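Local atomic coordinates of bifunctional endomannanase/endoglucanase (Caldanaerobius polysaccharolyticus, PDB entry 3W0K), a protein that probably hydrolyses internal beta-linkages of mannans and of cellulose-type glucans, acting as a family 5 glycoside hydrolase. Residues F47-F55 with A107-F118. Sequence-based numbering, arbitrary orientation.
Sequences FWTRNFDYF and AQDGFVYQWELF
F55 leans over one face of the Y113 ring, its CD1 near the rim of that ring, and the two rings, 4.8 Å between centroids, form an oblique pair with planes at 33°. F55 CE1 reaches Y113 CB at 3.6 Å, while the far end of the same ring lies along the preceding helical turn, CZ 3.7 Å from D109 O. Y113 is poised for this because its CG stands anti to the backbone N (chi1 170°); L117 CG backs the opposite face. Replacing Y113 by alanine would keep only the CB contact and would probably leave F55 CD1 without the ring it lies over, setting the F55 ring freer to turn.

A second aromatic pair lies deeper. F118 directs its edge at the face of the six-membered ring of W48 in an offset edge-to-face pair, planes at 88° and centroids 5.6 Å apart. F62, on the following helix 62-74, meets both rings.

Between these pairs Y54 packs directly on the helix backbone, its CB 3.8 Å from G110 CA; the lack of a side chain at G110 lets the Y54 ring lie this near the helix. The other end of that tyrosine is fixed elsewhere, OH hydrogen-bonding D99.

Y54 O faces the edge of the Y113 ring, 3.4 Å from CE2, and the Q114 amide lies nearly coplanar with the W48 indole, at its edge. A water hydrogen-bonds Y113 OH and, weakly, F55 O.

The arrangement belongs to the (beta/alpha)8 barrel of family 5 glycoside hydrolases: the loop leaving the second barrel strand, 38-44, packs the side chains of W48, Y54 and F55 against helix 105-121, which follows the third strand, 78-83.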
ATOM      1  N   PHE A  47      -0.027 -17.835  -4.019  1.00 10.60           N
ATOM      2  CA  PHE A  47       0.949 -18.116  -5.068  1.00 10.76           C
ATOM      3  C   PHE A  47       1.917 -19.211  -4.611  1.00 11.34           C
ATOM      4  O   PHE A  47       2.505 -19.904  -5.439  1.00 12.14           O
ATOM      5  CB  PHE A  47       1.742 -16.860  -5.441  1.00 10.74           C
ATOM      6  CG  PHE A  47       1.117 -16.047  -6.540  1.00 10.56           C
ATOM      7  CD1 PHE A  47       1.199 -16.463  -7.865  1.00 10.98           C
ATOM      8  CD2 PHE A  47       0.477 -14.844  -6.257  1.00 10.72           C
ATOM      9  CE1 PHE A  47       0.655 -15.691  -8.896  1.00 11.13           C
ATOM     10  CE2 PHE A  47      -0.070 -14.064  -7.279  1.00  9.81           C
ATOM     11  CZ  PHE A  47       0.020 -14.489  -8.601  1.00 11.66           C
ATOM     12  N   TRP A  48       2.071 -19.371  -3.297  1.00 10.56           N
ATOM     13  CA  TRP A  48       2.978 -20.382  -2.755  1.00 11.21           C
ATOM     14  C   TRP A  48       2.314 -21.292  -1.725  1.00 12.81           C
ATOM     15  O   TRP A  48       2.974 -22.144  -1.126  1.00 12.46           O
ATOM     16  CB  TRP A  48       4.216 -19.712  -2.137  1.00 12.12           C
ATOM     17  CG  TRP A  48       3.935 -18.860  -0.919  1.00 10.90           C
ATOM     18  CD1 TRP A  48       3.756 -19.299   0.362  1.00 11.14           C
ATOM     19  CD2 TRP A  48       3.847 -17.429  -0.864  1.00 10.47           C
ATOM     20  NE1 TRP A  48       3.566 -18.239   1.208  1.00 11.59           N
ATOM     21  CE2 TRP A  48       3.618 -17.077   0.484  1.00 10.71           C
ATOM     22  CE3 TRP A  48       3.944 -16.411  -1.822  1.00 10.71           C
ATOM     23  CZ2 TRP A  48       3.486 -15.748   0.901  1.00 11.12           C
ATOM     24  CZ3 TRP A  48       3.813 -15.090  -1.408  1.00  9.56           C
ATOM     25  CH2 TRP A  48       3.587 -14.772  -0.056  1.00  9.64           C
ATOM     26  N   THR A  49       1.009 -21.121  -1.532  1.00 12.97           N
ATOM     27  CA  THR A  49       0.273 -21.918  -0.554  1.00 13.02           C
ATOM     28  C   THR A  49      -0.961 -22.544  -1.181  1.00 13.95           C
ATOM     29  O   THR A  49      -1.825 -21.842  -1.706  1.00 14.66           O
ATOM     30  CB  THR A  49      -0.192 -21.045   0.626  1.00 12.79           C
ATOM     31  OG1 THR A  49       0.908 -20.270   1.115  1.00 12.09           O
ATOM     32  CG2 THR A  49      -0.746 -21.910   1.755  1.00 12.63           C
ATOM     33  N   ARG A  50      -1.052 -23.868  -1.098  1.00 13.05           N
ATOM     34  CA  ARG A  50      -2.187 -24.579  -1.661  1.00 14.07           C
ATOM     35  C   ARG A  50      -3.187 -24.997  -0.591  1.00 13.25           C
ATOM     36  O   ARG A  50      -2.809 -25.510   0.460  1.00 12.04           O
ATOM     37  CB  ARG A  50      -1.712 -25.810  -2.442  1.00 17.62           C
ATOM     38  CG  ARG A  50      -2.830 -26.536  -3.181  1.00 23.81           C
ATOM     39  CD  ARG A  50      -2.300 -27.318  -4.377  1.00 29.17           C
ATOM     40  NE  ARG A  50      -1.728 -26.441  -5.401  1.00 34.73           N
ATOM     41  CZ  ARG A  50      -2.440 -25.715  -6.262  1.00 35.93           C
ATOM     42  NH1 ARG A  50      -3.767 -25.749  -6.237  1.00 37.17           N
ATOM     43  NH2 ARG A  50      -1.822 -24.952  -7.154  1.00 37.91           N
ATOM     44  N   ASN A  51      -4.459 -24.713  -0.857  1.00 13.53           N
ATOM     45  CA  ASN A  51      -5.565 -25.068   0.029  1.00 14.05           C
ATOM     46  C   ASN A  51      -5.355 -24.792   1.525  1.00 13.43           C
ATOM     47  O   ASN A  51      -5.591 -25.660   2.373  1.00 13.62           O
ATOM     48  CB  ASN A  51      -5.952 -26.535  -0.196  1.00 16.22           C
ATOM     49  CG  ASN A  51      -7.312 -26.877   0.379  1.00 17.87           C
ATOM     50  OD1 ASN A  51      -8.236 -26.061   0.350  1.00 19.29           O
ATOM     51  ND2 ASN A  51      -7.442 -28.090   0.908  1.00 19.78           N
ATOM     52  N   PHE A  52      -4.899 -23.581   1.832  1.00 12.93           N
ATOM     53  CA  PHE A  52      -4.680 -23.130   3.210  1.00 11.66           C
ATOM     54  C   PHE A  52      -3.656 -23.930   4.014  1.00 10.30           C
ATOM     55  O   PHE A  52      -3.647 -23.876   5.243  1.00 11.26           O
ATOM     56  CB  PHE A  52      -6.023 -23.077   3.955  1.00 11.64           C
ATOM     57  CG  PHE A  52      -7.125 -22.451   3.152  1.00 11.54           C
ATOM     58  CD1 PHE A  52      -7.129 -21.081   2.903  1.00 12.65           C
ATOM     59  CD2 PHE A  52      -8.125 -23.239   2.588  1.00 12.40           C
ATOM     60  CE1 PHE A  52      -8.113 -20.507   2.096  1.00 13.35           C
ATOM     61  CE2 PHE A  52      -9.112 -22.675   1.782  1.00 13.88           C
ATOM     62  CZ  PHE A  52      -9.103 -21.306   1.535  1.00 13.51           C
ATOM     63  N   ASP A  53      -2.778 -24.642   3.307  1.00 10.48           N
ATOM     64  CA  ASP A  53      -1.722 -25.453   3.924  1.00 11.53           C
ATOM     65  C   ASP A  53      -0.545 -24.501   4.184  1.00 12.30           C
ATOM     66  O   ASP A  53       0.515 -24.611   3.561  1.00 11.60           O
ATOM     67  CB  ASP A  53      -1.326 -26.555   2.932  1.00 13.22           C
ATOM     68  CG  ASP A  53      -0.458 -27.642   3.546  1.00 12.50           C
ATOM     69  OD1 ASP A  53      -0.102 -27.572   4.739  1.00 13.83           O
ATOM     70  OD2 ASP A  53      -0.128 -28.584   2.799  1.00 14.22           O
ATOM     71  N   TYR A  54      -0.749 -23.578   5.122  1.00 12.16           N
ATOM     72  CA  TYR A  54       0.230 -22.542   5.463  1.00 11.83           C
ATOM     73  C   TYR A  54       1.634 -23.026   5.772  1.00 12.32           C
ATOM     74  O   TYR A  54       2.612 -22.372   5.411  1.00 13.06           O
ATOM     75  CB  TYR A  54      -0.249 -21.708   6.657  1.00 11.42           C
ATOM     76  CG  TYR A  54      -1.701 -21.282   6.610  1.00 10.63           C
ATOM     77  CD1 TYR A  54      -2.225 -20.612   5.502  1.00 11.57           C
ATOM     78  CD2 TYR A  54      -2.549 -21.552   7.683  1.00 10.21           C
ATOM     79  CE1 TYR A  54      -3.566 -20.225   5.467  1.00 10.95           C
ATOM     80  CE2 TYR A  54      -3.888 -21.167   7.659  1.00 11.25           C
ATOM     81  CZ  TYR A  54      -4.387 -20.505   6.549  1.00  9.67           C
ATOM     82  OH  TYR A  54      -5.710 -20.124   6.526  1.00 12.02           O
ATOM     83  N   PHE A  55       1.731 -24.162   6.452  1.00 12.87           N
ATOM     84  CA  PHE A  55       3.027 -24.698   6.837  1.00 12.89           C
ATOM     85  C   PHE A  55       3.786 -25.502   5.791  1.00 14.56           C
ATOM     86  O   PHE A  55       4.863 -26.029   6.073  1.00 15.81           O
ATOM     87  CB  PHE A  55       2.906 -25.437   8.166  1.00 14.04           C
ATOM     88  CG  PHE A  55       2.520 -24.539   9.299  1.00 17.47           C
ATOM     89  CD1 PHE A  55       3.497 -23.896  10.056  1.00 20.16           C
ATOM     90  CD2 PHE A  55       1.183 -24.277   9.570  1.00 18.30           C
ATOM     91  CE1 PHE A  55       3.145 -23.002  11.062  1.00 22.72           C
ATOM     92  CE2 PHE A  55       0.820 -23.383  10.576  1.00 21.20           C
ATOM     93  CZ  PHE A  55       1.803 -22.745  11.320  1.00 20.91           C
ATOM     94  N   ALA A 107      -4.778 -19.440  11.782  1.00 10.27           N
ATOM     95  CA  ALA A 107      -4.439 -18.458  10.752  1.00  8.73           C
ATOM     96  C   ALA A 107      -3.324 -17.552  11.252  1.00  9.48           C
ATOM     97  O   ALA A 107      -2.428 -17.179  10.490  1.00  9.52           O
ATOM     98  CB  ALA A 107      -5.666 -17.637  10.374  1.00 10.46           C
ATOM     99  N   GLN A 108      -3.384 -17.205  12.534  1.00  7.61           N
ATOM    100  CA  GLN A 108      -2.370 -16.356  13.139  1.00  8.19           C
ATOM    101  C   GLN A 108      -1.033 -17.077  13.138  1.00  8.56           C
ATOM    102  O   GLN A 108      -0.005 -16.470  12.850  1.00  8.88           O
ATOM    103  CB  GLN A 108      -2.790 -15.949  14.549  1.00  7.79           C
ATOM    104  CG  GLN A 108      -3.981 -15.002  14.527  1.00  8.89           C
ATOM    105  CD  GLN A 108      -4.633 -14.809  15.877  1.00  9.51           C
ATOM    106  OE1 GLN A 108      -4.219 -15.400  16.879  1.00 11.87           O
ATOM    107  NE2 GLN A 108      -5.684 -13.997  15.907  1.00 10.55           N
ATOM    108  N   ASP A 109      -1.055 -18.380  13.419  1.00  9.55           N
ATOM    109  CA  ASP A 109       0.177 -19.168  13.412  1.00 10.50           C
ATOM    110  C   ASP A 109       0.752 -19.223  11.997  1.00 10.52           C
ATOM    111  O   ASP A 109       1.966 -19.129  11.812  1.00 10.69           O
ATOM    112  CB  ASP A 109      -0.075 -20.591  13.927  1.00  9.38           C
ATOM    113  CG  ASP A 109      -0.299 -20.648  15.431  1.00 12.40           C
ATOM    114  OD1 ASP A 109      -0.060 -19.640  16.130  1.00 12.93           O
ATOM    115  OD2 ASP A 109      -0.714 -21.721  15.919  1.00 12.11           O
ATOM    116  N   GLY A 110      -0.128 -19.374  11.006  1.00  9.26           N
ATOM    117  CA  GLY A 110       0.303 -19.426   9.618  1.00  9.96           C
ATOM    118  C   GLY A 110       0.887 -18.096   9.172  1.00 10.03           C
ATOM    119  O   GLY A 110       1.887 -18.057   8.460  1.00 10.78           O
ATOM    120  N   PHE A 111       0.254 -17.013   9.614  1.00  9.59           N
ATOM    121  CA  PHE A 111       0.666 -15.645   9.301  1.00  9.51           C
ATOM    122  C   PHE A 111       2.053 -15.364   9.873  1.00  8.85           C
ATOM    123  O   PHE A 111       2.938 -14.878   9.167  1.00  9.60           O
ATOM    124  CB  PHE A 111      -0.360 -14.674   9.896  1.00  8.69           C
ATOM    125  CG  PHE A 111      -0.034 -13.219   9.693  1.00  7.57           C
ATOM    126  CD1 PHE A 111      -0.160 -12.633   8.439  1.00  9.06           C
ATOM    127  CD2 PHE A 111       0.336 -12.419  10.772  1.00  7.75           C
ATOM    128  CE1 PHE A 111       0.073 -11.271   8.264  1.00  8.29           C
ATOM    129  CE2 PHE A 111       0.571 -11.052  10.605  1.00  9.08           C
ATOM    130  CZ  PHE A 111       0.438 -10.478   9.350  1.00  8.80           C
ATOM    131  N   VAL A 112       2.230 -15.659  11.159  1.00  8.95           N
ATOM    132  CA  VAL A 112       3.512 -15.449  11.823  1.00  9.71           C
ATOM    133  C   VAL A 112       4.598 -16.299  11.156  1.00 10.64           C
ATOM    134  O   VAL A 112       5.712 -15.822  10.930  1.00 11.94           O
ATOM    135  CB  VAL A 112       3.411 -15.759  13.341  1.00  8.07           C
ATOM    136  CG1 VAL A 112       4.794 -15.716  14.001  1.00 10.30           C
ATOM    137  CG2 VAL A 112       2.486 -14.752  14.008  1.00  9.78           C
ATOM    138  N   TYR A 113       4.255 -17.536  10.803  1.00 11.13           N
ATOM    139  CA  TYR A 113       5.195 -18.442  10.147  1.00 12.04           C
ATOM    140  C   TYR A 113       5.666 -17.877   8.805  1.00 12.64           C
ATOM    141  O   TYR A 113       6.852 -17.959   8.484  1.00 11.95           O
ATOM    142  CB  TYR A 113       4.557 -19.823   9.957  1.00 12.10           C
ATOM    143  CG  TYR A 113       5.347 -20.770   9.079  1.00 13.02           C
ATOM    144  CD1 TYR A 113       6.539 -21.341   9.525  1.00 15.64           C
ATOM    145  CD2 TYR A 113       4.900 -21.093   7.799  1.00 14.55           C
ATOM    146  CE1 TYR A 113       7.265 -22.212   8.714  1.00 16.06           C
ATOM    147  CE2 TYR A 113       5.617 -21.961   6.984  1.00 16.38           C
ATOM    148  CZ  TYR A 113       6.796 -22.514   7.445  1.00 17.15           C
ATOM    149  OH  TYR A 113       7.509 -23.359   6.626  1.00 19.71           O
ATOM    150  N   GLN A 114       4.741 -17.293   8.040  1.00 12.64           N
ATOM    151  CA  GLN A 114       5.064 -16.696   6.739  1.00 14.81           C
ATOM    152  C   GLN A 114       6.117 -15.614   6.929  1.00 13.51           C
ATOM    153  O   GLN A 114       7.117 -15.569   6.211  1.00 12.49           O
ATOM    154  CB  GLN A 114       3.836 -16.024   6.115  1.00 18.90           C
ATOM    155  CG  GLN A 114       2.600 -16.881   5.982  1.00 25.45           C
ATOM    156  CD  GLN A 114       2.719 -17.926   4.906  1.00 26.77           C
ATOM    157  OE1 GLN A 114       2.815 -19.117   5.191  1.00 30.48           O
ATOM    158  NE2 GLN A 114       2.689 -17.488   3.656  1.00 26.44           N
ATOM    159  N   TRP A 115       5.865 -14.727   7.887  1.00 12.02           N
ATOM    160  CA  TRP A 115       6.783 -13.635   8.164  1.00 10.45           C
ATOM    161  C   TRP A 115       8.124 -14.100   8.704  1.00 10.06           C
ATOM    162  O   TRP A 115       9.151 -13.490   8.416  1.00 11.39           O
ATOM    163  CB  TRP A 115       6.123 -12.583   9.059  1.00 11.18           C
ATOM    164  CG  TRP A 115       5.258 -11.659   8.252  1.00  8.52           C
ATOM    165  CD1 TRP A 115       3.921 -11.421   8.416  1.00  8.15           C
ATOM    166  CD2 TRP A 115       5.668 -10.880   7.117  1.00  8.83           C
ATOM    167  NE1 TRP A 115       3.474 -10.547   7.450  1.00  8.11           N
ATOM    168  CE2 TRP A 115       4.525 -10.201   6.641  1.00  8.94           C
ATOM    169  CE3 TRP A 115       6.890 -10.699   6.452  1.00  9.65           C
ATOM    170  CZ2 TRP A 115       4.567  -9.347   5.529  1.00  8.70           C
ATOM    171  CZ3 TRP A 115       6.932  -9.853   5.346  1.00  9.05           C
ATOM    172  CH2 TRP A 115       5.775  -9.187   4.897  1.00  8.59           C
ATOM    173  N   GLU A 116       8.125 -15.200   9.451  1.00 10.02           N
ATOM    174  CA  GLU A 116       9.377 -15.740   9.966  1.00  9.88           C
ATOM    175  C   GLU A 116      10.188 -16.289   8.793  1.00 10.41           C
ATOM    176  O   GLU A 116      11.413 -16.176   8.773  1.00 10.93           O
ATOM    177  CB  GLU A 116       9.118 -16.835  10.996  1.00 10.54           C
ATOM    178  CG  GLU A 116       8.591 -16.309  12.322  1.00 12.85           C
ATOM    179  CD  GLU A 116       8.315 -17.413  13.325  1.00 15.53           C
ATOM    180  OE1 GLU A 116       7.773 -18.466  12.928  1.00 17.80           O
ATOM    181  OE2 GLU A 116       8.636 -17.224  14.515  1.00 18.36           O
ATOM    182  N   LEU A 117       9.494 -16.869   7.812  1.00 10.82           N
ATOM    183  CA  LEU A 117      10.144 -17.405   6.616  1.00 10.96           C
ATOM    184  C   LEU A 117      10.894 -16.294   5.892  1.00 11.18           C
ATOM    185  O   LEU A 117      12.069 -16.445   5.560  1.00 10.40           O
ATOM    186  CB  LEU A 117       9.119 -18.012   5.658  1.00 13.85           C
ATOM    187  CG  LEU A 117       8.490 -19.359   6.003  1.00 16.65           C
ATOM    188  CD1 LEU A 117       7.427 -19.678   4.968  1.00 17.81           C
ATOM    189  CD2 LEU A 117       9.560 -20.444   6.036  1.00 20.35           C
ATOM    190  N   PHE A 118      10.217 -15.170   5.666  1.00 10.74           N
ATOM    191  CA  PHE A 118      10.837 -14.040   4.987  1.00  9.80           C
ATOM    192  C   PHE A 118      11.935 -13.404   5.831  1.00  9.65           C
ATOM    193  O   PHE A 118      12.970 -12.998   5.303  1.00 10.45           O
ATOM    194  CB  PHE A 118       9.779 -13.006   4.580  1.00  9.99           C
ATOM    195  CG  PHE A 118       8.841 -13.497   3.514  1.00 11.41           C
ATOM    196  CD1 PHE A 118       9.328 -14.157   2.388  1.00 11.68           C
ATOM    197  CD2 PHE A 118       7.467 -13.316   3.641  1.00 11.37           C
ATOM    198  CE1 PHE A 118       8.460 -14.628   1.405  1.00 12.05           C
ATOM    199  CE2 PHE A 118       6.592 -13.783   2.666  1.00 12.62           C
ATOM    200  CZ  PHE A 118       7.087 -14.441   1.545  1.00 12.72           C
TER
HETATM  201  O   HOH W   1       8.227 -26.269   5.456  1.00 48.05           O